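PDB 5UOF: alpha,alpha-trehalose-phosphate synthase (UDP-forming) from Burkholderia multivorans, which belongs to glycosyltransferase family 20 and has the GT-B fold of that clan, built from two domains, each with its own beta-sheet. Local coordinates for residues 330-335 and 339-344. Numbering follows the deposited sequence.
Sequences RINGRF and DWTPIQ. With EDO (1,2-ethanediol), chain N.
The carboxamide of Asn332 reads both backbone polar atoms of Ile343, the first residue of strand 343-346. Its OD1 takes the Ile343 N-H at 2.8 Å from Ile343 N, while ND2 gives a hydrogen to Ile343 O over 2.9 Å. Each bond lands on a lone pair in the plane of the accepting carbonyl, and the second runs nearly in the plane of the Asn332 amide, so the two together fix which way round that amide sits. Both are fairly straight, with N-H...O angles of 156° at OD1 and 160° at the carbonyl. CG of Asn332 lies anti to its own carbonyl carbon (chi1 -71°), which swings the amide off the side of the helix and across to the strand. CD of Pro342 packs against the same OD1 at 3.2 Å, and CG2 of Thr341 flanks ND2.

Helix 314-335 ends here and the chain turns back into the edge strand of the six-stranded parallel sheet: this is the second half of the beta-alpha-beta unit 301-306, 314-335, 343-346, in a Rossmann-like domain of the GT-B fold. Strand 301-306 lies next to 343-346, and Leu303 bonds through its backbone to Pro342 and Gln344.

Apolar contacts fill in beside the amide. The CD1 tip of Ile343 reaches CG2 of Ile331 at 3.7 Å and also meets CD1 of Ile331; Ile331 also touches Phe284 of helix 280-293. Further along, CB of Phe335 rests on CG of Pro342 (3.7 Å), and that same proline carbon lies over one face of the Trp340 indole, toward its rim.

Two polar contacts remain. The carbonyl oxygen Phe335 O approaches CZ3 of Trp340 obliquely at 3.2 Å. On the outer side, Thr341 OG1 shares a hydrogen bond with O1 of a 1,2-ethanediol, 2.7 Å away.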
loop_
_atom_site.group_PDB
_atom_site.type_symbol
_atom_site.label_atom_id
_atom_site.label_comp_id
_atom_site.label_asym_id
_atom_site.label_seq_id
_atom_site.Cartn_x
_atom_site.Cartn_y
_atom_site.Cartn_z
ATOM N N ARG A 330 21.383 -12.930 17.578
ATOM C CA ARG A 330 20.521 -14.013 18.038
ATOM C C ARG A 330 20.728 -15.273 17.203
ATOM O O ARG A 330 20.842 -16.376 17.746
ATOM C CB ARG A 330 19.059 -13.575 17.995
ATOM C CG ARG A 330 18.101 -14.604 18.562
ATOM C CD ARG A 330 16.662 -14.135 18.426
ATOM N NE ARG A 330 16.329 -13.843 17.036
ATOM C CZ ARG A 330 16.079 -14.779 16.132
ATOM N NH1 ARG A 330 16.123 -16.056 16.492
ATOM N NH2 ARG A 330 15.794 -14.438 14.878
ATOM N N ILE A 331 20.780 -15.127 15.878
ATOM C CA ILE A 331 20.879 -16.292 15.001
ATOM C C ILE A 331 22.245 -16.950 15.128
ATOM O O ILE A 331 22.355 -18.187 15.176
ATOM C CB ILE A 331 20.556 -15.879 13.553
ATOM C CG1 ILE A 331 19.090 -15.445 13.448
ATOM C CG2 ILE A 331 20.846 -17.006 12.578
ATOM C CD1 ILE A 331 18.749 -14.716 12.130
ATOM N N ASN A 332 23.309 -16.149 15.201
ATOM C CA ASN A 332 24.624 -16.726 15.455
ATOM C C ASN A 332 24.686 -17.362 16.843
ATOM O O ASN A 332 25.278 -18.430 17.012
ATOM C CB ASN A 332 25.705 -15.653 15.260
ATOM C CG ASN A 332 25.878 -15.289 13.790
ATOM O OD1 ASN A 332 25.621 -16.118 12.910
ATOM N ND2 ASN A 332 26.274 -14.040 13.511
ATOM N N GLY A 333 24.048 -16.752 17.844
ATOM C CA GLY A 333 24.021 -17.386 19.150
ATOM C C GLY A 333 23.325 -18.733 19.112
ATOM O O GLY A 333 23.713 -19.664 19.825
ATOM N N ARG A 334 22.306 -18.859 18.260
ATOM C CA ARG A 334 21.544 -20.099 18.181
ATOM C C ARG A 334 22.346 -21.212 17.516
ATOM O O ARG A 334 22.349 -22.352 17.999
ATOM C CB ARG A 334 20.243 -19.861 17.418
ATOM C CG ARG A 334 19.350 -21.102 17.332
ATOM C CD ARG A 334 18.001 -20.784 16.694
ATOM N NE ARG A 334 17.205 -22.009 16.607
ATOM C CZ ARG A 334 16.080 -22.135 15.911
ATOM N NH1 ARG A 334 15.599 -21.108 15.225
ATOM N NH2 ARG A 334 15.446 -23.303 15.896
ATOM N N PHE A 335 23.030 -20.906 16.407
ATOM C CA PHE A 335 23.576 -21.940 15.539
ATOM C C PHE A 335 25.096 -22.002 15.479
ATOM O O PHE A 335 25.625 -22.984 14.947
ATOM C CB PHE A 335 23.043 -21.763 14.106
ATOM C CG PHE A 335 21.579 -22.091 13.957
ATOM C CD1 PHE A 335 21.103 -23.359 14.272
ATOM C CD2 PHE A 335 20.686 -21.133 13.505
ATOM C CE1 PHE A 335 19.756 -23.662 14.144
ATOM C CE2 PHE A 335 19.336 -21.429 13.374
ATOM C CZ PHE A 335 18.875 -22.700 13.689
ATOM N N ASP A 339 34.006 -23.279 14.748
ATOM C CA ASP A 339 34.603 -22.757 13.525
ATOM C C ASP A 339 33.548 -22.342 12.509
ATOM O O ASP A 339 33.787 -22.409 11.304
ATOM C CB ASP A 339 35.576 -23.767 12.915
ATOM C CG ASP A 339 34.875 -24.976 12.336
ATOM O OD1 ASP A 339 33.714 -25.235 12.718
ATOM O OD2 ASP A 339 35.497 -25.664 11.496
ATOM N N TRP A 340 32.382 -21.891 12.968
ATOM C CA TRP A 340 31.334 -21.500 12.031
ATOM C C TRP A 340 30.549 -20.319 12.575
ATOM O O TRP A 340 29.917 -20.436 13.632
ATOM C CB TRP A 340 30.394 -22.663 11.745
ATOM C CG TRP A 340 29.299 -22.320 10.782
ATOM C CD1 TRP A 340 29.429 -21.704 9.563
ATOM C CD2 TRP A 340 27.908 -22.598 10.949
ATOM N NE1 TRP A 340 28.196 -21.590 8.966
ATOM C CE2 TRP A 340 27.246 -22.126 9.801
ATOM C CE3 TRP A 340 27.157 -23.201 11.967
ATOM C CZ2 TRP A 340 25.862 -22.242 9.634
ATOM C CZ3 TRP A 340 25.779 -23.314 11.803
ATOM C CH2 TRP A 340 25.147 -22.836 10.647
ATOM N N THR A 341 30.596 -19.194 11.839
ATOM C CA THR A 341 29.705 -18.055 12.031
ATOM C C THR A 341 28.598 -18.143 10.983
ATOM O O THR A 341 28.879 -17.961 9.788
ATOM C CB THR A 341 30.479 -16.731 11.897
ATOM O OG1 THR A 341 31.366 -16.569 13.016
ATOM C CG2 THR A 341 29.528 -15.534 11.848
ATOM N N PRO A 342 27.352 -18.467 11.360
ATOM C CA PRO A 342 26.290 -18.619 10.343
ATOM C C PRO A 342 26.054 -17.378 9.491
ATOM O O PRO A 342 25.896 -17.494 8.264
ATOM C CB PRO A 342 25.055 -18.967 11.188
ATOM C CG PRO A 342 25.622 -19.661 12.401
ATOM C CD PRO A 342 26.960 -19.015 12.671
ATOM N N ILE A 343 25.990 -16.197 10.102
ATOM C CA ILE A 343 25.715 -14.952 9.387
ATOM C C ILE A 343 26.890 -14.014 9.611
ATOM O O ILE A 343 27.131 -13.561 10.739
ATOM C CB ILE A 343 24.405 -14.287 9.831
ATOM C CG1 ILE A 343 23.212 -15.190 9.523
ATOM C CG2 ILE A 343 24.229 -12.943 9.092
ATOM C CD1 ILE A 343 21.863 -14.560 9.934
ATOM N N GLN A 344 27.628 -13.732 8.540
ATOM C CA GLN A 344 28.627 -12.666 8.551
ATOM C C GLN A 344 27.947 -11.391 8.078
ATOM O O GLN A 344 27.513 -11.310 6.926
ATOM C CB GLN A 344 29.809 -13.008 7.649
ATOM C CG GLN A 344 30.509 -14.279 8.060
ATOM C CD GLN A 344 31.574 -14.690 7.062
ATOM O OE1 GLN A 344 31.552 -15.814 6.539
ATOM N NE2 GLN A 344 32.511 -13.783 6.791
HETATM C C1 EDO N . 34.048 -19.028 13.313
HETATM O O1 EDO N . 33.135 -18.249 14.098
HETATM C C2 EDO N . 35.409 -18.346 13.275
HETATM O O2 EDO N . 35.237 -17.008 12.795
#